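Local coordinates for protein beta-galactosidase (Bacillus circulans, PDB 4MAD) that probably hydrolyses terminal non-reducing beta-D-galactose residues in beta-D-galactosides, as a family 35 glycoside hydrolase, at residues Y389-I402 with F484-K496. Numbering follows the deposited sequence.
Sequences YGQAYGFIVYETTI and FLFDWTVYPLPLK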
loop_
_atom_site.group_PDB
_atom_site.type_symbol
_atom_site.label_atom_id
_atom_site.label_comp_id
_atom_site.label_asym_id
_atom_site.label_seq_id
_atom_site.Cartn_x
_atom_site.Cartn_y
_atom_site.Cartn_z
ATOM N N TYR A 389 3.887 -21.299 3.386
ATOM C CA TYR A 389 2.860 -21.834 4.221
ATOM C C TYR A 389 1.495 -21.300 3.748
ATOM O O TYR A 389 0.550 -21.512 4.372
ATOM C CB TYR A 389 3.106 -21.531 5.683
ATOM C CG TYR A 389 4.404 -22.067 6.243
ATOM C CD1 TYR A 389 4.635 -23.418 6.326
ATOM C CD2 TYR A 389 5.367 -21.243 6.700
ATOM C CE1 TYR A 389 5.781 -23.899 6.824
ATOM C CE2 TYR A 389 6.512 -21.728 7.212
ATOM C CZ TYR A 389 6.718 -23.088 7.272
ATOM O OH TYR A 389 7.866 -23.629 7.759
ATOM N N GLY A 390 1.478 -20.642 2.613
ATOM C CA GLY A 390 0.285 -20.038 2.084
ATOM C C GLY A 390 -0.167 -18.728 2.676
ATOM O O GLY A 390 -1.311 -18.426 2.598
ATOM N N GLN A 391 0.754 -17.971 3.244
ATOM C CA GLN A 391 0.400 -16.762 3.941
ATOM C C GLN A 391 0.948 -15.469 3.335
ATOM O O GLN A 391 2.116 -15.300 3.235
ATOM C CB GLN A 391 0.891 -16.824 5.390
ATOM C CG GLN A 391 0.458 -15.621 6.213
ATOM C CD GLN A 391 1.069 -15.560 7.577
ATOM O OE1 GLN A 391 1.745 -16.464 7.986
ATOM N NE2 GLN A 391 0.813 -14.483 8.286
ATOM N N ALA A 392 0.062 -14.574 2.951
ATOM C CA ALA A 392 0.464 -13.295 2.406
ATOM C C ALA A 392 0.908 -12.268 3.403
ATOM O O ALA A 392 1.951 -11.760 3.316
ATOM C CB ALA A 392 -0.677 -12.706 1.577
ATOM N N TYR A 393 0.042 -12.008 4.361
ATOM C CA TYR A 393 0.203 -10.899 5.285
ATOM C C TYR A 393 0.105 -11.266 6.776
ATOM O O TYR A 393 -0.458 -12.230 7.121
ATOM C CB TYR A 393 -0.779 -9.774 4.982
ATOM C CG TYR A 393 -1.075 -9.462 3.541
ATOM C CD1 TYR A 393 -0.112 -8.986 2.702
ATOM C CD2 TYR A 393 -2.351 -9.576 3.040
ATOM C CE1 TYR A 393 -0.379 -8.679 1.417
ATOM C CE2 TYR A 393 -2.619 -9.324 1.752
ATOM C CZ TYR A 393 -1.659 -8.845 0.928
ATOM O OH TYR A 393 -1.914 -8.602 -0.351
ATOM N N GLY A 394 0.696 -10.433 7.608
ATOM C CA GLY A 394 0.576 -10.539 9.041
ATOM C C GLY A 394 1.743 -11.048 9.853
ATOM O O GLY A 394 2.815 -10.692 9.600
ATOM N N PHE A 395 1.470 -11.925 10.813
ATOM C CA PHE A 395 2.436 -12.414 11.776
ATOM C C PHE A 395 2.476 -13.926 11.615
ATOM O O PHE A 395 1.570 -14.496 11.108
ATOM C CB PHE A 395 2.007 -12.085 13.211
ATOM C CG PHE A 395 1.896 -10.615 13.515
ATOM C CD1 PHE A 395 2.919 -9.951 14.114
ATOM C CD2 PHE A 395 0.756 -9.909 13.221
ATOM C CE1 PHE A 395 2.846 -8.645 14.369
ATOM C CE2 PHE A 395 0.688 -8.593 13.504
ATOM C CZ PHE A 395 1.727 -7.966 14.065
ATOM N N ILE A 396 3.562 -14.524 12.025
ATOM C CA ILE A 396 3.680 -15.962 11.994
ATOM C C ILE A 396 4.542 -16.401 13.156
ATOM O O ILE A 396 5.509 -15.813 13.440
ATOM C CB ILE A 396 4.223 -16.448 10.650
ATOM C CG1 ILE A 396 4.388 -17.951 10.639
ATOM C CG2 ILE A 396 5.498 -15.824 10.358
ATOM C CD1 ILE A 396 4.591 -18.471 9.362
ATOM N N VAL A 397 4.111 -17.444 13.815
ATOM C CA VAL A 397 4.849 -17.949 14.916
ATOM C C VAL A 397 5.561 -19.236 14.483
ATOM O O VAL A 397 4.967 -20.101 13.956
ATOM C CB VAL A 397 3.961 -18.311 16.103
ATOM C CG1 VAL A 397 4.747 -18.881 17.187
ATOM C CG2 VAL A 397 3.226 -17.140 16.589
ATOM N N TYR A 398 6.846 -19.289 14.761
ATOM C CA TYR A 398 7.688 -20.419 14.458
ATOM C C TYR A 398 8.132 -21.040 15.800
ATOM O O TYR A 398 8.512 -20.355 16.674
ATOM C CB TYR A 398 8.962 -20.035 13.712
ATOM C CG TYR A 398 8.841 -19.513 12.292
ATOM C CD1 TYR A 398 9.003 -20.348 11.204
ATOM C CD2 TYR A 398 8.663 -18.180 12.028
ATOM C CE1 TYR A 398 8.933 -19.865 9.939
ATOM C CE2 TYR A 398 8.605 -17.737 10.778
ATOM C CZ TYR A 398 8.734 -18.576 9.724
ATOM O OH TYR A 398 8.675 -18.127 8.490
ATOM N N GLU A 399 8.008 -22.349 15.918
ATOM C CA GLU A 399 8.173 -23.006 17.186
ATOM C C GLU A 399 8.950 -24.337 17.022
ATOM O O GLU A 399 8.675 -25.086 16.138
ATOM C CB GLU A 399 6.787 -23.243 17.744
ATOM C CG GLU A 399 6.592 -24.077 18.917
ATOM C CD GLU A 399 5.126 -23.988 19.421
ATOM O OE1 GLU A 399 4.369 -24.935 19.258
ATOM O OE2 GLU A 399 4.724 -22.933 19.897
ATOM N N THR A 400 9.921 -24.573 17.882
ATOM C CA THR A 400 10.692 -25.801 17.851
ATOM C C THR A 400 11.205 -26.101 19.229
ATOM O O THR A 400 11.341 -25.218 20.028
ATOM C CB THR A 400 11.874 -25.747 16.887
ATOM O OG1 THR A 400 12.386 -27.059 16.624
ATOM C CG2 THR A 400 12.943 -24.909 17.446
ATOM N N THR A 401 11.512 -27.371 19.463
ATOM C CA THR A 401 12.079 -27.797 20.707
ATOM C C THR A 401 13.554 -28.147 20.581
ATOM O O THR A 401 13.931 -28.915 19.791
ATOM C CB THR A 401 11.343 -29.007 21.314
ATOM O OG1 THR A 401 9.933 -28.782 21.345
ATOM C CG2 THR A 401 11.823 -29.252 22.709
ATOM N N ILE A 402 14.363 -27.551 21.396
ATOM C CA ILE A 402 15.767 -27.843 21.440
ATOM C C ILE A 402 16.025 -28.880 22.539
ATOM O O ILE A 402 15.638 -28.727 23.623
ATOM C CB ILE A 402 16.570 -26.613 21.752
ATOM C CG1 ILE A 402 16.351 -25.534 20.697
ATOM C CG2 ILE A 402 17.990 -26.919 21.796
ATOM C CD1 ILE A 402 16.407 -24.179 21.233
ATOM N N PHE A 484 21.924 -25.095 12.900
ATOM C CA PHE A 484 20.567 -24.889 12.495
ATOM C C PHE A 484 19.658 -25.783 13.298
ATOM O O PHE A 484 19.999 -26.884 13.591
ATOM C CB PHE A 484 20.396 -25.245 11.024
ATOM C CG PHE A 484 20.932 -24.219 10.072
ATOM C CD1 PHE A 484 20.489 -22.948 10.118
ATOM C CD2 PHE A 484 21.853 -24.528 9.120
ATOM C CE1 PHE A 484 20.928 -22.022 9.248
ATOM C CE2 PHE A 484 22.312 -23.603 8.280
ATOM C CZ PHE A 484 21.838 -22.337 8.342
ATOM N N LEU A 485 18.480 -25.271 13.592
ATOM C CA LEU A 485 17.453 -26.009 14.279
ATOM C C LEU A 485 16.417 -26.554 13.306
ATOM O O LEU A 485 16.037 -25.884 12.437
ATOM C CB LEU A 485 16.784 -25.122 15.328
ATOM C CG LEU A 485 17.720 -24.466 16.347
ATOM C CD1 LEU A 485 16.965 -23.611 17.322
ATOM C CD2 LEU A 485 18.599 -25.429 17.040
ATOM N N PHE A 486 16.035 -27.800 13.486
ATOM C CA PHE A 486 15.094 -28.441 12.634
ATOM C C PHE A 486 13.796 -28.926 13.340
ATOM O O PHE A 486 13.683 -28.870 14.518
ATOM C CB PHE A 486 15.819 -29.525 11.837
ATOM C CG PHE A 486 16.904 -28.980 10.932
ATOM C CD1 PHE A 486 16.585 -28.280 9.809
ATOM C CD2 PHE A 486 18.216 -29.125 11.240
ATOM C CE1 PHE A 486 17.542 -27.785 8.990
ATOM C CE2 PHE A 486 19.179 -28.676 10.445
ATOM C CZ PHE A 486 18.871 -27.948 9.343
ATOM N N ASP A 487 12.804 -29.328 12.581
ATOM C CA ASP A 487 11.563 -29.823 13.130
ATOM C C ASP A 487 10.697 -28.712 13.711
ATOM O O ASP A 487 10.638 -28.544 14.881
ATOM C CB ASP A 487 11.785 -30.944 14.149
ATOM C CG ASP A 487 10.532 -31.718 14.436
ATOM O OD1 ASP A 487 9.494 -31.345 13.952
ATOM O OD2 ASP A 487 10.599 -32.720 15.127
ATOM N N TRP A 488 10.114 -27.928 12.820
ATOM C CA TRP A 488 9.226 -26.860 13.187
ATOM C C TRP A 488 7.721 -27.008 13.082
ATOM O O TRP A 488 7.259 -27.695 12.253
ATOM C CB TRP A 488 9.700 -25.755 12.226
ATOM C CG TRP A 488 11.051 -25.301 12.502
ATOM C CD1 TRP A 488 12.171 -25.833 12.017
ATOM C CD2 TRP A 488 11.453 -24.248 13.368
ATOM N NE1 TRP A 488 13.250 -25.196 12.488
ATOM C CE2 TRP A 488 12.843 -24.221 13.347
ATOM C CE3 TRP A 488 10.777 -23.318 14.147
ATOM C CZ2 TRP A 488 13.564 -23.295 14.058
ATOM C CZ3 TRP A 488 11.495 -22.421 14.847
ATOM C CH2 TRP A 488 12.864 -22.419 14.815
ATOM N N THR A 489 7.022 -26.307 13.962
ATOM C CA THR A 489 5.604 -26.131 13.926
ATOM C C THR A 489 5.389 -24.631 13.773
ATOM O O THR A 489 6.006 -23.891 14.439
ATOM C CB THR A 489 4.900 -26.616 15.211
ATOM O OG1 THR A 489 5.203 -27.986 15.476
ATOM C CG2 THR A 489 3.425 -26.474 15.042
ATOM N N VAL A 490 4.524 -24.216 12.859
ATOM C CA VAL A 490 4.331 -22.805 12.590
ATOM C C VAL A 490 2.859 -22.501 12.537
ATOM O O VAL A 490 2.104 -23.321 12.154
ATOM C CB VAL A 490 4.964 -22.381 11.294
ATOM C CG1 VAL A 490 6.392 -22.773 11.247
ATOM C CG2 VAL A 490 4.179 -22.870 10.169
ATOM N N TYR A 491 2.537 -21.303 12.979
ATOM C CA TYR A 491 1.205 -20.824 13.026
ATOM C C TYR A 491 1.101 -19.505 12.260
ATOM O O TYR A 491 1.506 -18.504 12.705
ATOM C CB TYR A 491 0.793 -20.630 14.494
ATOM C CG TYR A 491 1.037 -21.838 15.412
ATOM C CD1 TYR A 491 0.071 -22.750 15.660
ATOM C CD2 TYR A 491 2.237 -22.040 16.011
ATOM C CE1 TYR A 491 0.323 -23.857 16.478
ATOM C CE2 TYR A 491 2.493 -23.118 16.820
ATOM C CZ TYR A 491 1.537 -24.030 17.054
ATOM O OH TYR A 491 1.774 -25.113 17.862
ATOM N N PRO A 492 0.555 -19.582 11.087
ATOM C CA PRO A 492 0.372 -18.392 10.293
ATOM C C PRO A 492 -0.760 -17.549 10.917
ATOM O O PRO A 492 -1.775 -18.054 11.206
ATOM C CB PRO A 492 -0.019 -18.948 8.950
ATOM C CG PRO A 492 0.494 -20.325 8.947
ATOM C CD PRO A 492 0.301 -20.783 10.306
ATOM N N LEU A 493 -0.543 -16.249 11.053
ATOM C CA LEU A 493 -1.454 -15.349 11.700
ATOM C C LEU A 493 -1.755 -14.120 10.816
ATOM O O LEU A 493 -1.253 -13.089 11.011
ATOM C CB LEU A 493 -0.922 -14.922 13.073
ATOM C CG LEU A 493 -0.707 -15.993 14.145
ATOM C CD1 LEU A 493 0.234 -15.642 15.252
ATOM C CD2 LEU A 493 -1.928 -16.519 14.612
ATOM N N PRO A 494 -2.564 -14.352 9.812
ATOM C CA PRO A 494 -3.039 -13.322 8.890
ATOM C C PRO A 494 -4.097 -12.389 9.526
ATOM O O PRO A 494 -4.406 -11.379 8.996
ATOM C CB PRO A 494 -3.679 -14.122 7.777
ATOM C CG PRO A 494 -3.981 -15.403 8.356
ATOM C CD PRO A 494 -3.017 -15.686 9.436
ATOM N N LEU A 495 -4.648 -12.831 10.634
ATOM C CA LEU A 495 -5.591 -12.065 11.427
ATOM C C LEU A 495 -6.832 -11.687 10.618
ATOM O O LEU A 495 -7.377 -10.669 10.830
ATOM C CB LEU A 495 -4.942 -10.832 11.996
ATOM C CG LEU A 495 -3.719 -10.985 12.894
ATOM C CD1 LEU A 495 -3.394 -9.678 13.513
ATOM C CD2 LEU A 495 -3.948 -12.044 13.918
ATOM N N LYS A 496 -7.222 -12.507 9.679
ATOM C CA LYS A 496 -8.452 -12.327 8.918
ATOM C C LYS A 496 -9.776 -12.550 9.668
ATOM O O LYS A 496 -10.778 -12.015 9.296
ATOM C CB LYS A 496 -8.417 -13.142 7.622
ATOM C CG LYS A 496 -7.249 -12.855 6.727
ATOM C CD LYS A 496 -7.259 -13.594 5.437
ATOM C CE LYS A 496 -6.942 -15.017 5.576
ATOM N NZ LYS A 496 -6.514 -15.600 4.273
HETATM O O HOH W 1 10.804 -29.754 17.471
#
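Phe395, Val397 and Glu399 pair with Leu493, Tyr491 and Thr489 through six backbone hydrogen bonds, the two strands running antiparallel at 172° with their axes 4.6 Å apart at the closest. This is the pairing of neighbouring strands 395-403 and 488-493 in an antiparallel sheet of the first all-beta domain; on its far side 395-403 bonds to strand 449-457, which makes it an interior strand. On the face bearing Tyr398, Val490 stands with CG2 over the centre of the Tyr389 ring, a CH-pi contact of 3.7 Å to the centroid, while its CG1 lies 3.6 Å from Tyr398 CD1. The Tyr389 hydroxyl is hydrogen-bonded to Ser380 OG and Leu384 N. Gln391, CG anti to the backbone N (chi1 -176°) and extended beyond, reaches forward along the chain, so that NE2 donates in its amide plane to Tyr393 O and, at 2.9 Å, to Phe395 O. The latter oxygen also accepts from Leu493 N on the opposite face of its carbonyl plane; with both NE2 hydrogens used, the rotation of the amide is fixed and Gln391 OE1 is left buried without a polar partner, 3.2 Å from Pro492 CB. On the other face of the sheet Val397 CG2 packs against Leu493 CD1, and helix 371-374 covers this side. Glu399 takes the Tyr491 hydroxyl on OE1, from above the carboxylate plane, its OE2 going to Gln453. Where the strands part, Trp488 NE1 hydrogen-bonds to Leu485 O and steadies the indole, over whose six-membered ring Thr400 CB sits, while Thr400 OG1 donates to Asp487 O at 2.9 Å.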